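Side-chain contacts in bifunctional cytochrome P450/NADPH--P450 reductase (Deinococcus aerius, PDB 7F3H), which probably catalyses NADPH-driven monooxygenation as a self-sufficient enzyme, uniting a heme-containing P450 hydroxylase with its own reductase in one polypeptide: residues M184-T189 with E202-A207; V131-R136 with M148-L153; I321-L326 with D380-E385. One frame throughout, in Å; residues are numbered along the deposited sequence.

Contact 1 (M184-T189 with E202-A207); sequences MHHTMT and EEADRA
His186 reaches across from 184-189 and sets the rim of its imidazole against Asp205 and Ala204 of 202-207. As modelled, CE1 of His186 lies 3.0 Å from OD1 of Asp205, the oxygen sitting at the ring edge and in the ring plane. No hydrogen bond forms in this ring orientation, in which NE2 of His186 stands 3.6 Å from the same OD1; the flipped ring, not easily told apart at this resolution, would probably bring NE2 nearer. The two side chains cross at about a right angle, with the carboxylate plane turned 77° from the ring, so the contact is made through one oxygen and not along the flat of the acid. The methyl CB of Ala204 comes 4.0 Å from NE2 of His186, while the carbonyl O of Ala204 lies over one ring face, displaced toward the rim.

The ring arrives here because CG of His186 is anti to its backbone N (chi1 -165°), which carries the imidazole outward to the neighbouring helix. It spans a wide gap: the CA atoms of His186 and Asp205, the closest pair, are 8.3 Å apart. The ring of Tyr208 also meets that of His186, at about 45°, and its hydroxyl is hydrogen-bonded to OG1 of Thr187, so Tyr208, one turn on from Ala204, adds a further link between the two helices. Asp205 has a long, weak ion pair with Arg193 and lies near a bound sulfate, probably from the crystallisation liquor. The contact is small and lies at the surface, between helices 175-190 and 199-227, which correspond to the F and G helices of the cytochrome P450 fold.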
ATOM      1  N   MET A 184      12.768   6.293   5.316  1.00 31.58           N
ATOM      2  CA  MET A 184      11.310   6.219   5.490  1.00 31.12           C
ATOM      3  C   MET A 184      10.908   6.493   6.939  1.00 32.60           C
ATOM      4  O   MET A 184      10.017   7.320   7.222  1.00 39.47           O
ATOM      5  CB  MET A 184      10.808   4.853   5.033  1.00 26.95           C
ATOM      6  CG  MET A 184      10.827   4.690   3.504  1.00 31.66           C
ATOM      7  SD  MET A 184       9.613   5.790   2.746  1.00 42.49           S
ATOM      8  CE  MET A 184       8.207   4.658   2.687  1.00 41.89           C
ATOM      9  N   HIS A 185      11.555   5.801   7.878  1.00 25.18           N
ATOM     10  CA  HIS A 185      11.263   6.044   9.286  1.00 33.43           C
ATOM     11  C   HIS A 185      11.478   7.516   9.659  1.00 38.59           C
ATOM     12  O   HIS A 185      10.624   8.149  10.308  1.00 37.72           O
ATOM     13  CB  HIS A 185      12.132   5.140  10.155  1.00 30.20           C
ATOM     14  CG  HIS A 185      11.930   5.355  11.619  1.00 35.40           C
ATOM     15  ND1 HIS A 185      10.840   4.854  12.303  1.00 39.66           N
ATOM     16  CD2 HIS A 185      12.647   6.069  12.521  1.00 31.01           C
ATOM     17  CE1 HIS A 185      10.919   5.213  13.574  1.00 35.43           C
ATOM     18  NE2 HIS A 185      12.001   5.956  13.730  1.00 36.45           N
ATOM     19  N   HIS A 186      12.614   8.084   9.248  1.00 34.04           N
ATOM     20  CA  HIS A 186      12.901   9.470   9.603  1.00 38.33           C
ATOM     21  C   HIS A 186      11.906  10.428   8.957  1.00 37.61           C
ATOM     22  O   HIS A 186      11.537  11.449   9.557  1.00 36.25           O
ATOM     23  CB  HIS A 186      14.335   9.823   9.208  1.00 34.56           C
ATOM     24  CG  HIS A 186      14.826  11.081   9.837  1.00 37.35           C
ATOM     25  ND1 HIS A 186      14.929  12.268   9.145  1.00 37.01           N
ATOM     26  CD2 HIS A 186      15.187  11.352  11.114  1.00 38.28           C
ATOM     27  CE1 HIS A 186      15.369  13.208   9.962  1.00 44.06           C
ATOM     28  NE2 HIS A 186      15.535  12.677  11.162  1.00 38.67           N
ATOM     29  N   THR A 187      11.446  10.095   7.746  1.00 32.12           N
ATOM     30  CA  THR A 187      10.461  10.929   7.067  1.00 39.18           C
ATOM     31  C   THR A 187       9.178  11.017   7.873  1.00 37.90           C
ATOM     32  O   THR A 187       8.626  12.111   8.044  1.00 39.20           O
ATOM     33  CB  THR A 187      10.169  10.370   5.666  1.00 34.96           C
ATOM     34  OG1 THR A 187      11.252  10.660   4.771  1.00 30.63           O
ATOM     35  CG2 THR A 187       8.870  10.922   5.113  1.00 32.78           C
ATOM     36  N   MET A 188       8.736   9.892   8.448  1.00 34.93           N
ATOM     37  CA  MET A 188       7.537   9.978   9.289  1.00 44.16           C
ATOM     38  C   MET A 188       7.824  10.730  10.585  1.00 45.36           C
ATOM     39  O   MET A 188       6.939  11.416  11.108  1.00 52.34           O
ATOM     40  CB  MET A 188       6.961   8.589   9.608  1.00 48.02           C
ATOM     41  CG  MET A 188       6.582   7.748   8.392  1.00 44.18           C
ATOM     42  SD  MET A 188       5.478   8.597   7.229  1.00 61.78           S
ATOM     43  CE  MET A 188       6.272   8.214   5.656  1.00 52.51           C
ATOM     44  N   THR A 189       9.068  10.664  11.082  1.00 46.58           N
ATOM     45  CA  THR A 189       9.434  11.403  12.297  1.00 48.29           C
ATOM     46  C   THR A 189       9.347  12.914  12.079  1.00 52.17           C
ATOM     47  O   THR A 189       8.918  13.659  12.973  1.00 53.75           O
ATOM     48  CB  THR A 189      10.861  11.023  12.726  1.00 43.11           C
ATOM     49  OG1 THR A 189      10.870   9.733  13.349  1.00 41.85           O
ATOM     50  CG2 THR A 189      11.493  12.081  13.651  1.00 46.91           C
ATOM     51  N   GLU A 202      19.919  17.095  14.811  1.00 82.21           N
ATOM     52  CA  GLU A 202      20.687  17.699  13.721  1.00 75.01           C
ATOM     53  C   GLU A 202      21.504  16.649  12.982  1.00 65.37           C
ATOM     54  O   GLU A 202      21.463  16.547  11.746  1.00 64.55           O
ATOM     55  CB  GLU A 202      21.627  18.762  14.285  1.00 74.10           C
ATOM     56  CG  GLU A 202      21.040  20.139  14.474  1.00 77.88           C
ATOM     57  CD  GLU A 202      22.133  21.194  14.582  1.00 76.74           C
ATOM     58  OE1 GLU A 202      23.158  20.929  15.267  1.00 67.52           O
ATOM     59  OE2 GLU A 202      21.969  22.283  13.981  1.00 72.06           O
ATOM     60  N   GLU A 203      22.282  15.879  13.741  1.00 59.75           N
ATOM     61  CA  GLU A 203      23.092  14.816  13.162  1.00 66.65           C
ATOM     62  C   GLU A 203      22.215  13.794  12.448  1.00 57.03           C
ATOM     63  O   GLU A 203      22.611  13.228  11.412  1.00 40.03           O
ATOM     64  CB  GLU A 203      23.915  14.141  14.270  1.00 70.08           C
ATOM     65  CG  GLU A 203      24.852  15.080  15.042  1.00 71.64           C
ATOM     66  CD  GLU A 203      25.401  14.458  16.337  1.00 75.19           C
ATOM     67  OE1 GLU A 203      25.159  13.254  16.595  1.00 79.00           O
ATOM     68  OE2 GLU A 203      26.084  15.177  17.100  1.00 69.01           O
ATOM     69  N   ALA A 204      21.022  13.531  13.004  1.00 64.62           N
ATOM     70  CA  ALA A 204      20.088  12.615  12.360  1.00 53.33           C
ATOM     71  C   ALA A 204      19.605  13.163  11.024  1.00 45.94           C
ATOM     72  O   ALA A 204      19.495  12.411  10.053  1.00 51.11           O
ATOM     73  CB  ALA A 204      18.912  12.316  13.286  1.00 55.70           C
ATOM     74  N   ASP A 205      19.350  14.476  10.936  1.00 43.42           N
ATOM     75  CA  ASP A 205      19.023  15.075   9.635  1.00 49.59           C
ATOM     76  C   ASP A 205      20.181  14.922   8.638  1.00 44.62           C
ATOM     77  O   ASP A 205      19.956  14.652   7.443  1.00 36.74           O
ATOM     78  CB  ASP A 205      18.648  16.558   9.786  1.00 55.51           C
ATOM     79  CG  ASP A 205      17.285  16.762  10.446  1.00 61.30           C
ATOM     80  OD1 ASP A 205      16.355  15.983  10.160  1.00 53.09           O
ATOM     81  OD2 ASP A 205      17.137  17.718  11.243  1.00 74.77           O
ATOM     82  N   ARG A 206      21.423  15.115   9.104  1.00 40.02           N
ATOM     83  CA  ARG A 206      22.570  14.992   8.202  1.00 39.13           C
ATOM     84  C   ARG A 206      22.672  13.583   7.656  1.00 31.45           C
ATOM     85  O   ARG A 206      22.848  13.372   6.450  1.00 31.21           O
ATOM     86  CB  ARG A 206      23.878  15.349   8.907  1.00 37.40           C
ATOM     87  CG  ARG A 206      24.004  16.749   9.414  1.00 41.39           C
ATOM     88  CD  ARG A 206      25.461  17.009   9.781  1.00 50.34           C
ATOM     89  NE  ARG A 206      25.618  18.093  10.736  1.00 40.16           N
ATOM     90  CZ  ARG A 206      25.938  17.915  12.012  1.00 51.45           C
ATOM     91  NH1 ARG A 206      26.147  16.684  12.501  1.00 51.71           N
ATOM     92  NH2 ARG A 206      26.048  18.977  12.801  1.00 53.75           N
ATOM     93  N   ALA A 207      22.579  12.597   8.540  1.00 38.07           N
ATOM     94  CA  ALA A 207      22.590  11.217   8.074  1.00 40.25           C
ATOM     95  C   ALA A 207      21.388  10.916   7.166  1.00 35.12           C
ATOM     96  O   ALA A 207      21.498  10.121   6.233  1.00 33.19           O
ATOM     97  CB  ALA A 207      22.651  10.280   9.277  1.00 39.10           C
TER

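Contact 2 (V131-R136 with M148-L153); sequences VGKWER and MTRLTL
Met148 begins the contact by bringing its terminal methyl to the six-membered ring of Trp134, with CE 3.4 Å from CZ2 and 3.6 Å from CH2. The thioether chain is bent at its second and third torsions, and it crosses the indole at about a right angle. Both residues are buried, and Met148 also packs on Leu130 and on Ser273.

Two residues on, Arg150 runs extended from CG to NE and meets the end of Lys133. NH1 of Arg150 lies 3.4 Å from NZ of Lys133; both are donors, so no bond joins them. The lysine comes in at about a right angle to the arginine, a trans first torsion (chi1 -172°) sending its fully stretched chain outward. What brings the like charges together is acid just upstream: Asp147 OD1 forms salt bridges with both Lys133 NZ and Arg150 NH1, its OD2 accepts the indole N-H of Trp134, and Asp146 adds a salt bridge to Arg150 NH1. The shared carboxylate probably offsets much of the positive charge.

Leu151, which does not touch 131-136, packs on Leu276 of helix 254-285 and Ala418 of helix 408-425. Together with helices 113-137 and 144-161, these two form the four-helix core characteristic of cytochromes P450.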
ATOM      1  N   VAL A 131       9.685 -19.031  -0.647  1.00 31.53           N
ATOM      2  CA  VAL A 131       9.323 -20.405  -0.314  1.00 30.61           C
ATOM      3  C   VAL A 131      10.562 -21.184   0.109  1.00 34.20           C
ATOM      4  O   VAL A 131      10.546 -21.917   1.120  1.00 31.81           O
ATOM      5  CB  VAL A 131       8.595 -21.054  -1.508  1.00 31.37           C
ATOM      6  CG1 VAL A 131       8.318 -22.545  -1.268  1.00 33.16           C
ATOM      7  CG2 VAL A 131       7.307 -20.302  -1.797  1.00 33.72           C
ATOM      8  N   GLY A 132      11.667 -20.990  -0.632  1.00 31.21           N
ATOM      9  CA  GLY A 132      12.922 -21.642  -0.280  1.00 34.78           C
ATOM     10  C   GLY A 132      13.346 -21.362   1.147  1.00 31.01           C
ATOM     11  O   GLY A 132      13.658 -22.282   1.905  1.00 32.01           O
ATOM     12  N   LYS A 133      13.315 -20.084   1.546  1.00 30.28           N
ATOM     13  CA  LYS A 133      13.659 -19.743   2.921  1.00 33.57           C
ATOM     14  C   LYS A 133      12.747 -20.466   3.902  1.00 33.53           C
ATOM     15  O   LYS A 133      13.216 -21.087   4.862  1.00 35.00           O
ATOM     16  CB  LYS A 133      13.582 -18.233   3.137  1.00 31.63           C
ATOM     17  CG  LYS A 133      14.132 -17.812   4.500  1.00 29.11           C
ATOM     18  CD  LYS A 133      14.028 -16.299   4.705  1.00 31.20           C
ATOM     19  CE  LYS A 133      14.401 -15.871   6.117  1.00 22.38           C
ATOM     20  NZ  LYS A 133      13.987 -14.470   6.367  1.00 29.97           N
ATOM     21  N   TRP A 134      11.438 -20.459   3.639  1.00 34.12           N
ATOM     22  CA  TRP A 134      10.534 -21.078   4.593  1.00 33.08           C
ATOM     23  C   TRP A 134      10.741 -22.582   4.608  1.00 31.25           C
ATOM     24  O   TRP A 134      10.732 -23.196   5.684  1.00 31.24           O
ATOM     25  CB  TRP A 134       9.094 -20.691   4.274  1.00 28.95           C
ATOM     26  CG  TRP A 134       8.775 -19.246   4.563  1.00 26.44           C
ATOM     27  CD1 TRP A 134       9.664 -18.229   4.802  1.00 31.23           C
ATOM     28  CD2 TRP A 134       7.466 -18.647   4.611  1.00 30.61           C
ATOM     29  NE1 TRP A 134       8.984 -17.034   4.999  1.00 28.37           N
ATOM     30  CE2 TRP A 134       7.640 -17.267   4.882  1.00 29.50           C
ATOM     31  CE3 TRP A 134       6.164 -19.142   4.436  1.00 24.80           C
ATOM     32  CZ2 TRP A 134       6.563 -16.389   4.989  1.00 28.26           C
ATOM     33  CZ3 TRP A 134       5.103 -18.271   4.540  1.00 23.34           C
ATOM     34  CH2 TRP A 134       5.303 -16.909   4.818  1.00 26.39           C
ATOM     35  N   GLU A 135      11.074 -23.176   3.445  1.00 34.32           N
ATOM     36  CA  GLU A 135      11.428 -24.594   3.464  1.00 40.03           C
ATOM     37  C   GLU A 135      12.600 -24.815   4.399  1.00 38.30           C
ATOM     38  O   GLU A 135      12.564 -25.698   5.267  1.00 40.49           O
ATOM     39  CB  GLU A 135      11.784 -25.109   2.071  1.00 40.13           C
ATOM     40  CG  GLU A 135      10.704 -25.824   1.313  1.00 44.92           C
ATOM     41  CD  GLU A 135      11.146 -26.212  -0.114  1.00 55.47           C
ATOM     42  OE1 GLU A 135      11.888 -25.439  -0.779  1.00 53.86           O
ATOM     43  OE2 GLU A 135      10.805 -27.338  -0.545  1.00 63.79           O
ATOM     44  N   ARG A 136      13.620 -23.961   4.274  1.00 37.68           N
ATOM     45  CA  ARG A 136      14.867 -24.117   5.006  1.00 37.41           C
ATOM     46  C   ARG A 136      14.683 -23.976   6.501  1.00 38.67           C
ATOM     47  O   ARG A 136      15.506 -24.505   7.251  1.00 41.80           O
ATOM     48  CB  ARG A 136      15.878 -23.058   4.544  1.00 37.11           C
ATOM     49  CG  ARG A 136      16.518 -23.342   3.196  1.00 40.61           C
ATOM     50  CD  ARG A 136      17.606 -22.323   2.827  1.00 45.28           C
ATOM     51  NE  ARG A 136      17.146 -21.270   1.919  1.00 40.36           N
ATOM     52  CZ  ARG A 136      17.167 -19.983   2.242  1.00 40.02           C
ATOM     53  NH1 ARG A 136      17.615 -19.632   3.445  1.00 43.08           N
ATOM     54  NH2 ARG A 136      16.754 -19.057   1.379  1.00 34.33           N
ATOM     55  N   MET A 148       7.665 -10.637   4.174  1.00 33.63           N
ATOM     56  CA  MET A 148       6.854 -10.014   3.128  1.00 29.92           C
ATOM     57  C   MET A 148       7.530  -8.749   2.580  1.00 31.18           C
ATOM     58  O   MET A 148       7.495  -8.500   1.368  1.00 28.04           O
ATOM     59  CB  MET A 148       5.452  -9.689   3.668  1.00 25.75           C
ATOM     60  CG  MET A 148       4.602 -10.902   4.022  1.00 27.64           C
ATOM     61  SD  MET A 148       4.514 -12.175   2.717  1.00 31.55           S
ATOM     62  CE  MET A 148       5.337 -13.555   3.462  1.00 29.07           C
ATOM     63  N   THR A 149       8.134  -7.935   3.458  1.00 31.29           N
ATOM     64  CA  THR A 149       8.927  -6.789   3.005  1.00 30.32           C
ATOM     65  C   THR A 149      10.095  -7.203   2.139  1.00 29.75           C
ATOM     66  O   THR A 149      10.374  -6.554   1.124  1.00 29.42           O
ATOM     67  CB  THR A 149       9.404  -5.965   4.197  1.00 31.71           C
ATOM     68  OG1 THR A 149       8.287  -5.293   4.795  1.00 30.99           O
ATOM     69  CG2 THR A 149      10.598  -5.063   3.873  1.00 36.38           C
ATOM     70  N   ARG A 150      10.803  -8.261   2.527  1.00 25.00           N
ATOM     71  CA  ARG A 150      11.796  -8.818   1.618  1.00 25.06           C
ATOM     72  C   ARG A 150      11.172  -9.160   0.263  1.00 31.95           C
ATOM     73  O   ARG A 150      11.673  -8.728  -0.793  1.00 31.01           O
ATOM     74  CB  ARG A 150      12.433 -10.055   2.233  1.00 29.11           C
ATOM     75  CG  ARG A 150      13.255  -9.777   3.460  1.00 29.70           C
ATOM     76  CD  ARG A 150      13.999 -11.027   3.872  1.00 28.41           C
ATOM     77  NE  ARG A 150      15.176 -10.666   4.643  1.00 33.25           N
ATOM     78  CZ  ARG A 150      15.199 -10.704   5.966  1.00 41.47           C
ATOM     79  NH1 ARG A 150      14.116 -11.100   6.619  1.00 41.98           N
ATOM     80  NH2 ARG A 150      16.290 -10.371   6.639  1.00 45.52           N
ATOM     81  N   LEU A 151      10.066  -9.925   0.277  1.00 27.02           N
ATOM     82  CA  LEU A 151       9.403 -10.329  -0.958  1.00 25.83           C
ATOM     83  C   LEU A 151       9.141  -9.129  -1.850  1.00 27.57           C
ATOM     84  O   LEU A 151       9.590  -9.084  -2.999  1.00 28.88           O
ATOM     85  CB  LEU A 151       8.093 -11.069  -0.663  1.00 29.49           C
ATOM     86  CG  LEU A 151       7.166 -11.365  -1.861  1.00 26.54           C
ATOM     87  CD1 LEU A 151       7.738 -12.463  -2.759  1.00 27.41           C
ATOM     88  CD2 LEU A 151       5.769 -11.770  -1.376  1.00 26.08           C
ATOM     89  N   THR A 152       8.443  -8.127  -1.315  1.00 28.41           N
ATOM     90  CA  THR A 152       7.970  -7.021  -2.140  1.00 26.80           C
ATOM     91  C   THR A 152       9.114  -6.096  -2.562  1.00 29.65           C
ATOM     92  O   THR A 152       9.157  -5.662  -3.714  1.00 32.20           O
ATOM     93  CB  THR A 152       6.863  -6.260  -1.404  1.00 30.88           C
ATOM     94  OG1 THR A 152       7.336  -5.823  -0.119  1.00 29.26           O
ATOM     95  CG2 THR A 152       5.645  -7.161  -1.214  1.00 27.95           C
ATOM     96  N   LEU A 153      10.079  -5.818  -1.677  1.00 30.45           N
ATOM     97  CA  LEU A 153      11.243  -5.043  -2.091  1.00 28.08           C
ATOM     98  C   LEU A 153      11.984  -5.728  -3.231  1.00 26.38           C
ATOM     99  O   LEU A 153      12.282  -5.104  -4.247  1.00 23.77           O
ATOM    100  CB  LEU A 153      12.172  -4.808  -0.916  1.00 22.12           C
ATOM    101  CG  LEU A 153      11.826  -3.641   0.001  1.00 28.08           C
ATOM    102  CD1 LEU A 153      12.834  -3.558   1.173  1.00 20.51           C
ATOM    103  CD2 LEU A 153      11.734  -2.317  -0.781  1.00 28.89           C
TER

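Contact 3 (I321-L326 with D380-E385); sequences ILDEAL and DRWTSE
Glu324 and Arg381 are joined across the contact by a salt bridge, and sequence and position match the P450 ExxR motif of the K helix (Glu324 to Arg327) and the arginine that completes its Glu-Arg-Arg triad. The ionic part is modest: NH1 of Arg381 makes a weak hydrogen bond of 3.2 Å to OE2 of Glu324. The strongest polar partners are Arg327 NE, in a salt bridge with Glu324 OE1, and Asn373 O, bound by Arg381 NH2; the backbone N of Asp378 also reaches OE2.

The indole adds a hydrogen bond within the contact. NE1 of Trp382 donates to OE1 of Glu324 at 3.0 Å, nearly straight (167°); the oxygen lies close to the ring plane, but the donor stands 38° out of the carboxylate plane. The outstretched start of the Glu324 chain (chi1 -177°), followed by a bend at chi2, swings the acid to the indole edge.

Apolar contact comes through the ring face. CB of Asp323 lies over the five-membered ring of Trp382 in a CH-pi contact, 3.6 Å from the centroid, while its carboxylate pairs with Arg387. With an alanine at Trp382, Glu324 OE1 would probably keep Arg327 but lose the indole N-H, and a gap would open beside Asp323 CB. Against the opposite face of the indole stands Arg381 CB, 3.8 Å above the ring plane and offset toward the rim.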
ATOM      1  N   ILE A 321     -10.348 -13.226  -1.574  1.00 27.63           N
ATOM      2  CA  ILE A 321      -9.719 -13.075  -0.266  1.00 30.36           C
ATOM      3  C   ILE A 321      -9.004 -11.743  -0.181  1.00 26.33           C
ATOM      4  O   ILE A 321      -9.128 -11.022   0.813  1.00 23.92           O
ATOM      5  CB  ILE A 321      -8.719 -14.219  -0.003  1.00 28.31           C
ATOM      6  CG1 ILE A 321      -9.450 -15.506   0.359  1.00 31.56           C
ATOM      7  CG2 ILE A 321      -7.733 -13.813   1.082  1.00 20.32           C
ATOM      8  CD1 ILE A 321      -8.551 -16.701   0.277  1.00 32.53           C
ATOM      9  N   LEU A 322      -8.216 -11.424  -1.214  1.00 22.64           N
ATOM     10  CA  LEU A 322      -7.427 -10.196  -1.174  1.00 25.71           C
ATOM     11  C   LEU A 322      -8.330  -8.968  -1.185  1.00 26.82           C
ATOM     12  O   LEU A 322      -8.098  -8.018  -0.420  1.00 26.76           O
ATOM     13  CB  LEU A 322      -6.423 -10.162  -2.330  1.00 20.49           C
ATOM     14  CG  LEU A 322      -5.171 -11.053  -2.204  1.00 24.20           C
ATOM     15  CD1 LEU A 322      -4.308 -11.001  -3.480  1.00 28.60           C
ATOM     16  CD2 LEU A 322      -4.308 -10.653  -1.006  1.00 27.29           C
ATOM     17  N   ASP A 323      -9.387  -8.993  -2.011  1.00 26.35           N
ATOM     18  CA  ASP A 323     -10.347  -7.889  -2.056  1.00 24.87           C
ATOM     19  C   ASP A 323     -10.934  -7.623  -0.666  1.00 28.47           C
ATOM     20  O   ASP A 323     -10.950  -6.476  -0.185  1.00 27.59           O
ATOM     21  CB  ASP A 323     -11.468  -8.207  -3.057  1.00 26.29           C
ATOM     22  CG  ASP A 323     -11.012  -8.165  -4.529  1.00 30.14           C
ATOM     23  OD1 ASP A 323     -10.013  -7.487  -4.862  1.00 30.30           O
ATOM     24  OD2 ASP A 323     -11.684  -8.809  -5.372  1.00 29.31           O
ATOM     25  N   GLU A 324     -11.379  -8.692   0.023  1.00 24.14           N
ATOM     26  CA  GLU A 324     -11.955  -8.535   1.359  1.00 26.30           C
ATOM     27  C   GLU A 324     -10.891  -8.185   2.415  1.00 26.84           C
ATOM     28  O   GLU A 324     -11.178  -7.437   3.367  1.00 25.19           O
ATOM     29  CB  GLU A 324     -12.743  -9.807   1.730  1.00 29.47           C
ATOM     30  CG  GLU A 324     -13.502  -9.819   3.074  1.00 28.65           C
ATOM     31  CD  GLU A 324     -14.688  -8.844   3.185  1.00 30.26           C
ATOM     32  OE1 GLU A 324     -14.824  -7.916   2.345  1.00 26.47           O
ATOM     33  OE2 GLU A 324     -15.481  -9.015   4.152  1.00 26.48           O
ATOM     34  N   ALA A 325      -9.662  -8.692   2.275  1.00 23.54           N
ATOM     35  CA  ALA A 325      -8.623  -8.295   3.223  1.00 26.81           C
ATOM     36  C   ALA A 325      -8.368  -6.803   3.120  1.00 27.83           C
ATOM     37  O   ALA A 325      -8.285  -6.109   4.138  1.00 26.06           O
ATOM     38  CB  ALA A 325      -7.333  -9.081   2.986  1.00 23.14           C
ATOM     39  N   LEU A 326      -8.350  -6.275   1.887  1.00 29.85           N
ATOM     40  CA  LEU A 326      -8.219  -4.837   1.687  1.00 25.44           C
ATOM     41  C   LEU A 326      -9.456  -4.092   2.200  1.00 26.03           C
ATOM     42  O   LEU A 326      -9.365  -2.919   2.555  1.00 29.77           O
ATOM     43  CB  LEU A 326      -7.974  -4.537   0.209  1.00 24.89           C
ATOM     44  CG  LEU A 326      -6.575  -4.819  -0.364  1.00 30.44           C
ATOM     45  CD1 LEU A 326      -6.497  -4.491  -1.838  1.00 25.36           C
ATOM     46  CD2 LEU A 326      -5.457  -4.085   0.375  1.00 25.12           C
ATOM     47  N   ASP A 380     -17.539 -13.788  -0.383  1.00 37.70           N
ATOM     48  CA  ASP A 380     -18.571 -13.819  -1.422  1.00 37.77           C
ATOM     49  C   ASP A 380     -19.068 -12.424  -1.795  1.00 34.23           C
ATOM     50  O   ASP A 380     -19.729 -12.281  -2.828  1.00 40.01           O
ATOM     51  CB  ASP A 380     -19.767 -14.681  -0.978  1.00 39.56           C
ATOM     52  CG  ASP A 380     -19.537 -16.182  -1.204  1.00 37.92           C
ATOM     53  OD1 ASP A 380     -18.439 -16.556  -1.672  1.00 36.52           O
ATOM     54  OD2 ASP A 380     -20.448 -16.993  -0.905  1.00 44.34           O
ATOM     55  N   ARG A 381     -18.751 -11.391  -1.000  1.00 32.96           N
ATOM     56  CA  ARG A 381     -19.016 -10.019  -1.415  1.00 29.47           C
ATOM     57  C   ARG A 381     -18.404  -9.717  -2.762  1.00 31.02           C
ATOM     58  O   ARG A 381     -18.824  -8.749  -3.405  1.00 31.24           O
ATOM     59  CB  ARG A 381     -18.461  -9.000  -0.408  1.00 29.89           C
ATOM     60  CG  ARG A 381     -18.987  -9.159   0.997  1.00 34.18           C
ATOM     61  CD  ARG A 381     -18.273  -8.262   2.022  1.00 30.91           C
ATOM     62  NE  ARG A 381     -19.283  -7.745   2.937  1.00 37.60           N
ATOM     63  CZ  ARG A 381     -19.406  -8.088   4.210  1.00 32.55           C
ATOM     64  NH1 ARG A 381     -18.573  -8.934   4.772  1.00 37.87           N
ATOM     65  NH2 ARG A 381     -20.373  -7.566   4.924  1.00 35.52           N
ATOM     66  N   TRP A 382     -17.411 -10.509  -3.198  1.00 28.42           N
ATOM     67  CA  TRP A 382     -16.534 -10.114  -4.291  1.00 25.70           C
ATOM     68  C   TRP A 382     -16.679 -10.985  -5.532  1.00 30.14           C
ATOM     69  O   TRP A 382     -15.880 -10.834  -6.472  1.00 31.35           O
ATOM     70  CB  TRP A 382     -15.076 -10.103  -3.791  1.00 29.32           C
ATOM     71  CG  TRP A 382     -14.922  -9.120  -2.662  1.00 28.56           C
ATOM     72  CD1 TRP A 382     -14.770  -9.404  -1.329  1.00 25.92           C
ATOM     73  CD2 TRP A 382     -14.978  -7.691  -2.767  1.00 30.86           C
ATOM     74  NE1 TRP A 382     -14.719  -8.238  -0.603  1.00 28.68           N
ATOM     75  CE2 TRP A 382     -14.841  -7.172  -1.456  1.00 27.84           C
ATOM     76  CE3 TRP A 382     -15.112  -6.794  -3.848  1.00 28.42           C
ATOM     77  CZ2 TRP A 382     -14.847  -5.803  -1.190  1.00 26.29           C
ATOM     78  CZ3 TRP A 382     -15.112  -5.425  -3.586  1.00 27.02           C
ATOM     79  CH2 TRP A 382     -14.973  -4.943  -2.263  1.00 27.51           C
ATOM     80  N   THR A 383     -17.708 -11.848  -5.598  1.00 30.31           N
ATOM     81  CA  THR A 383     -18.057 -12.493  -6.866  1.00 31.93           C
ATOM     82  C   THR A 383     -18.474 -11.408  -7.861  1.00 33.38           C
ATOM     83  O   THR A 383     -18.900 -10.324  -7.461  1.00 33.03           O
ATOM     84  CB  THR A 383     -19.206 -13.491  -6.679  1.00 30.04           C
ATOM     85  OG1 THR A 383     -20.428 -12.768  -6.489  1.00 34.62           O
ATOM     86  CG2 THR A 383     -18.977 -14.394  -5.451  1.00 27.00           C
ATOM     87  N   SER A 384     -18.303 -11.678  -9.168  1.00 34.79           N
ATOM     88  CA  SER A 384     -18.744 -10.709 -10.183  1.00 41.75           C
ATOM     89  C   SER A 384     -20.133 -10.171  -9.902  1.00 33.83           C
ATOM     90  O   SER A 384     -20.388  -8.973 -10.033  1.00 34.84           O
ATOM     91  CB  SER A 384     -18.667 -11.287 -11.604  1.00 39.14           C
ATOM     92  OG  SER A 384     -17.324 -11.521 -11.992  1.00 41.41           O
ATOM     93  N   GLU A 385     -21.047 -11.058  -9.511  1.00 32.93           N
ATOM     94  CA  GLU A 385     -22.429 -10.637  -9.328  1.00 40.43           C
ATOM     95  C   GLU A 385     -22.594  -9.705  -8.123  1.00 37.14           C
ATOM     96  O   GLU A 385     -23.154  -8.603  -8.260  1.00 33.03           O
ATOM     97  CB  GLU A 385     -23.321 -11.875  -9.244  1.00 38.55           C
ATOM     98  CG  GLU A 385     -24.776 -11.613  -8.951  1.00 48.06           C
ATOM     99  CD  GLU A 385     -25.641 -12.825  -9.286  1.00 58.69           C
ATOM    100  OE1 GLU A 385     -26.382 -12.735 -10.299  1.00 58.84           O
ATOM    101  OE2 GLU A 385     -25.509 -13.879  -8.621  1.00 60.59           O
TER

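In the fold
The three contacts follow one another along the chain in the order 2, 1, 3, and none touches another. Contact 2 and contact 1 belong to consecutive parts of the fold, helix 144-161 being followed by helix 175-190, yet their centres lie 28 Å apart. Contact 3 sits across the chain's centre from contact 1, with 39 Å between centres and about 16 Å between nearest atoms; from contact 2 its centre is 26 Å away. The heme relates to two of them: Leu326 of contact 3 touches it, the Asp323 side chain lies about 10 Å from it, and Met148 of contact 2 about 11 Å. Helix 254-285 borders both contacts 2 and 3.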